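Local coordinates for probable hydrogenase nickel incorporation protein hypB (PDB 2HF9) that probably hydrolyses GTP slowly as a homodimeric, metal-binding maturation factor needed to insert nickel into [NiFe] hydrogenases, at residues G45-K51 with V146-E151. Residues are numbered along the deposited sequence; the frame is centred on the assembly and turned at random.
Sequences GAIGSGK and VISTTE. With GSP (5'-guanosine-diphosphate-monothiophosphate), chain E.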
ATOM      1  N   GLY A  45      -2.397  -5.210  -5.790  1.00 11.43           N
ATOM      2  CA  GLY A  45      -1.068  -4.632  -5.659  1.00 11.70           C
ATOM      3  C   GLY A  45      -0.945  -3.608  -4.551  1.00 11.97           C
ATOM      4  O   GLY A  45      -1.912  -3.330  -3.829  1.00 12.35           O
ATOM      5  N   ALA A  46       0.252  -3.047  -4.418  1.00 11.76           N
ATOM      6  CA  ALA A  46       0.506  -1.985  -3.452  1.00 11.89           C
ATOM      7  C   ALA A  46      -0.071  -0.667  -3.981  1.00 11.87           C
ATOM      8  O   ALA A  46      -0.625  -0.622  -5.084  1.00 12.50           O
ATOM      9  CB  ALA A  46       1.995  -1.862  -3.191  1.00 11.75           C
ATOM     10  N   ILE A  47       0.047   0.404  -3.206  1.00 11.52           N
ATOM     11  CA  ILE A  47      -0.440   1.707  -3.662  1.00 11.08           C
ATOM     12  C   ILE A  47       0.447   2.216  -4.800  1.00 10.60           C
ATOM     13  O   ILE A  47       1.665   2.330  -4.646  1.00 10.24           O
ATOM     14  CB  ILE A  47      -0.471   2.760  -2.525  1.00 11.19           C
ATOM     15  CG1 ILE A  47      -1.394   2.320  -1.377  1.00 12.11           C
ATOM     16  CG2 ILE A  47      -0.875   4.135  -3.073  1.00 11.42           C
ATOM     17  CD1 ILE A  47      -2.884   2.566  -1.609  1.00 13.09           C
ATOM     18  N   GLY A  48      -0.178   2.492  -5.944  1.00 10.12           N
ATOM     19  CA  GLY A  48       0.504   3.083  -7.089  1.00  9.79           C
ATOM     20  C   GLY A  48       1.466   2.176  -7.831  1.00  9.43           C
ATOM     21  O   GLY A  48       2.333   2.661  -8.552  1.00  9.68           O
ATOM     22  N   SER A  49       1.314   0.861  -7.664  1.00  9.27           N
ATOM     23  CA  SER A  49       2.192  -0.115  -8.321  1.00  9.19           C
ATOM     24  C   SER A  49       2.098  -0.079  -9.850  1.00  8.82           C
ATOM     25  O   SER A  49       3.065  -0.405 -10.542  1.00  8.48           O
ATOM     26  CB  SER A  49       1.889  -1.530  -7.827  1.00  9.21           C
ATOM     27  OG  SER A  49       2.203  -1.667  -6.453  1.00 11.35           O
ATOM     28  N   GLY A  50       0.929   0.304 -10.365  1.00  8.53           N
ATOM     29  CA  GLY A  50       0.713   0.405 -11.810  1.00  8.21           C
ATOM     30  C   GLY A  50      -0.471  -0.385 -12.347  1.00  7.88           C
ATOM     31  O   GLY A  50      -0.537  -0.640 -13.548  1.00  8.09           O
ATOM     32  N   LYS A  51      -1.412  -0.743 -11.469  1.00  7.75           N
ATOM     33  CA  LYS A  51      -2.582  -1.555 -11.845  1.00  7.58           C
ATOM     34  C   LYS A  51      -3.404  -0.903 -12.954  1.00  7.00           C
ATOM     35  O   LYS A  51      -3.745  -1.546 -13.947  1.00  6.38           O
ATOM     36  CB  LYS A  51      -3.489  -1.820 -10.631  1.00  7.51           C
ATOM     37  CG  LYS A  51      -2.831  -2.546  -9.458  1.00  8.70           C
ATOM     38  CD  LYS A  51      -3.841  -2.860  -8.330  1.00  8.89           C
ATOM     39  CE  LYS A  51      -4.266  -1.615  -7.538  1.00 10.90           C
ATOM     40  NZ  LYS A  51      -3.104  -0.868  -6.981  1.00 13.16           N
ATOM     41  N   VAL A 146       0.487  -6.946  -8.735  1.00  8.33           N
ATOM     42  CA  VAL A 146       1.408  -5.968  -9.283  1.00  8.59           C
ATOM     43  C   VAL A 146       2.130  -5.263  -8.141  1.00  8.82           C
ATOM     44  O   VAL A 146       1.510  -4.599  -7.314  1.00  8.58           O
ATOM     45  CB  VAL A 146       0.673  -4.908 -10.153  1.00  8.74           C
ATOM     46  CG1 VAL A 146       1.684  -3.983 -10.847  1.00  8.33           C
ATOM     47  CG2 VAL A 146      -0.237  -5.584 -11.173  1.00  8.68           C
ATOM     48  N   ILE A 147       3.442  -5.435  -8.086  1.00  9.06           N
ATOM     49  CA  ILE A 147       4.269  -4.607  -7.223  1.00  9.58           C
ATOM     50  C   ILE A 147       5.264  -3.877  -8.103  1.00  9.52           C
ATOM     51  O   ILE A 147       5.367  -4.159  -9.299  1.00 10.04           O
ATOM     52  CB  ILE A 147       4.984  -5.399  -6.087  1.00  9.78           C
ATOM     53  CG1 ILE A 147       5.885  -6.528  -6.639  1.00 10.33           C
ATOM     54  CG2 ILE A 147       3.969  -5.845  -5.014  1.00 10.39           C
ATOM     55  CD1 ILE A 147       5.174  -7.840  -6.979  1.00 12.36           C
ATOM     56  N   SER A 148       5.982  -2.922  -7.535  1.00  9.30           N
ATOM     57  CA  SER A 148       6.917  -2.166  -8.345  1.00  9.36           C
ATOM     58  C   SER A 148       8.239  -1.938  -7.633  1.00  9.47           C
ATOM     59  O   SER A 148       8.308  -1.968  -6.399  1.00  9.21           O
ATOM     60  CB  SER A 148       6.287  -0.852  -8.814  1.00  9.28           C
ATOM     61  OG  SER A 148       6.180   0.073  -7.753  1.00  9.64           O
ATOM     62  N   THR A 149       9.287  -1.714  -8.424  1.00  9.53           N
ATOM     63  CA  THR A 149      10.641  -1.542  -7.896  1.00  9.97           C
ATOM     64  C   THR A 149      10.728  -0.410  -6.867  1.00 10.15           C
ATOM     65  O   THR A 149      11.519  -0.482  -5.930  1.00 10.34           O
ATOM     66  CB  THR A 149      11.668  -1.294  -9.028  1.00 10.11           C
ATOM     67  OG1 THR A 149      11.370  -0.057  -9.686  1.00 10.18           O
ATOM     68  CG2 THR A 149      11.629  -2.435 -10.052  1.00  9.35           C
ATOM     69  N   THR A 150       9.885   0.610  -7.032  1.00 10.12           N
ATOM     70  CA  THR A 150       9.941   1.816  -6.202  1.00 10.51           C
ATOM     71  C   THR A 150       9.443   1.626  -4.765  1.00 10.84           C
ATOM     72  O   THR A 150       9.601   2.519  -3.929  1.00 10.98           O
ATOM     73  CB  THR A 150       9.228   3.012  -6.868  1.00 10.35           C
ATOM     74  OG1 THR A 150       7.848   2.697  -7.107  1.00 10.28           O
ATOM     75  CG2 THR A 150       9.907   3.365  -8.178  1.00 10.17           C
ATOM     76  N   GLU A 151       8.849   0.467  -4.494  1.00 11.28           N
ATOM     77  CA  GLU A 151       8.430   0.088  -3.144  1.00 11.55           C
ATOM     78  C   GLU A 151       9.591  -0.553  -2.368  1.00 11.99           C
ATOM     79  O   GLU A 151       9.497  -0.773  -1.163  1.00 11.81           O
ATOM     80  CB  GLU A 151       7.236  -0.867  -3.213  1.00 11.63           C
ATOM     81  CG  GLU A 151       5.961  -0.235  -3.788  1.00 11.67           C
ATOM     82  CD  GLU A 151       5.234  -1.134  -4.781  1.00 12.76           C
ATOM     83  OE1 GLU A 151       5.318  -2.378  -4.657  1.00 12.97           O
ATOM     84  OE2 GLU A 151       4.567  -0.590  -5.689  1.00 11.76           O
TER
HETATM   85  PG  GSP E 300      -3.779   3.062  -7.275  1.00 11.07           P
HETATM   86  O3B GSP E 300      -2.458   3.042  -8.194  1.00  9.62           O
HETATM   87  S1G GSP E 300      -3.531   2.078  -5.882  1.00 14.64           S
HETATM   88  O2G GSP E 300      -3.989   4.532  -6.867  1.00 11.12           O
HETATM   89  O3G GSP E 300      -4.977   2.574  -8.106  1.00 11.07           O
HETATM   90  PB  GSP E 300      -2.219   2.044  -9.440  1.00  7.54           P
HETATM   91  O1B GSP E 300      -1.593   0.804  -8.937  1.00  6.95           O
HETATM   92  O2B GSP E 300      -3.435   1.796 -10.236  1.00  6.70           O
HETATM   93  PA  GSP E 300      -1.163   3.783 -11.523  1.00  8.40           P
HETATM   94  O1A GSP E 300      -1.515   3.042 -12.758  1.00  7.61           O
HETATM   95  O2A GSP E 300      -2.097   4.909 -11.269  1.00  7.27           O
HETATM   96  O3A GSP E 300      -1.047   2.808 -10.247  1.00  7.92           O
HETATM   97  O5' GSP E 300       0.361   4.261 -11.642  1.00  8.66           O
HETATM   98  C5' GSP E 300       0.992   4.962 -10.588  1.00  9.19           C
HETATM   99  C4' GSP E 300       2.082   5.869 -11.150  1.00  9.10           C
HETATM  100  O4' GSP E 300       3.179   5.102 -11.618  1.00  8.82           O
HETATM  101  C3' GSP E 300       1.618   6.713 -12.326  1.00  9.46           C
HETATM  102  O3' GSP E 300       2.226   7.974 -12.161  1.00 10.23           O
HETATM  103  C2' GSP E 300       2.187   6.008 -13.538  1.00  9.52           C
HETATM  104  O2' GSP E 300       2.487   6.899 -14.579  1.00 11.22           O
HETATM  105  C1' GSP E 300       3.458   5.400 -12.977  1.00  8.75           C
HETATM  106  N9  GSP E 300       3.918   4.144 -13.589  1.00  8.24           N
HETATM  107  C8  GSP E 300       3.241   2.955 -13.708  1.00  8.37           C
HETATM  108  N7  GSP E 300       4.072   2.058 -14.283  1.00  8.78           N
HETATM  109  C5  GSP E 300       5.267   2.650 -14.513  1.00  8.34           C
HETATM  110  C6  GSP E 300       6.461   2.193 -15.069  1.00  8.74           C
HETATM  111  O6  GSP E 300       6.560   1.033 -15.464  1.00  7.63           O
HETATM  112  N1  GSP E 300       7.538   3.057 -15.164  1.00  8.29           N
HETATM  113  C2  GSP E 300       7.426   4.364 -14.719  1.00  8.22           C
HETATM  114  N2  GSP E 300       8.461   5.192 -14.818  1.00  8.01           N
HETATM  115  N3  GSP E 300       6.241   4.812 -14.164  1.00  8.10           N
HETATM  116  C4  GSP E 300       5.184   3.961 -14.065  1.00  8.28           C
HETATM  117  O   HOH W   1       4.165   1.970  -5.857  1.00  8.45           O
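Ser49 and Glu151 carry the polar link between the phosphate-binding loop and the 3-10 turn 149-151 that follows strand 142-148. Ser49 OG donates to Glu151 OE2 over 2.7 Å, on the syn side and 32° out of the carboxylate plane. Ser148 OG donates to the same OE2 from the opposite face, also at 2.7 Å, and a water bridges OE2 to Ile47 O. The other oxygen, Glu151 OE1, takes the backbone N of Ser148 at 3.0 Å with a nearly straight N-H (169°). Both oxygens of this buried carboxylate are thus engaged, which fixes its rotation. A bend at chi2 brings the carboxylate back over Ser148 of the preceding strand end.

Apolar contact is modest: Val146 CG1, anti to its backbone N (chi1 -174°), lies 3.9 Å from Ser49 CB. Ala46 CB packs on a polar group, 3.7 Å from Glu151 OE1. The backbones meet at a parallel bridge, Gly45 to Val146, with CA atoms 4.6 Å apart.

On the nucleotide side, Gly50 N, Lys51 N and Lys51 NZ all donate to GSP O1B, the amine from 3.0 Å. This strand-loop-helix is the P-loop (Walker A) of a SIMIBI-class GTPase, with strand 142-148 lying parallel beside strand 39-45.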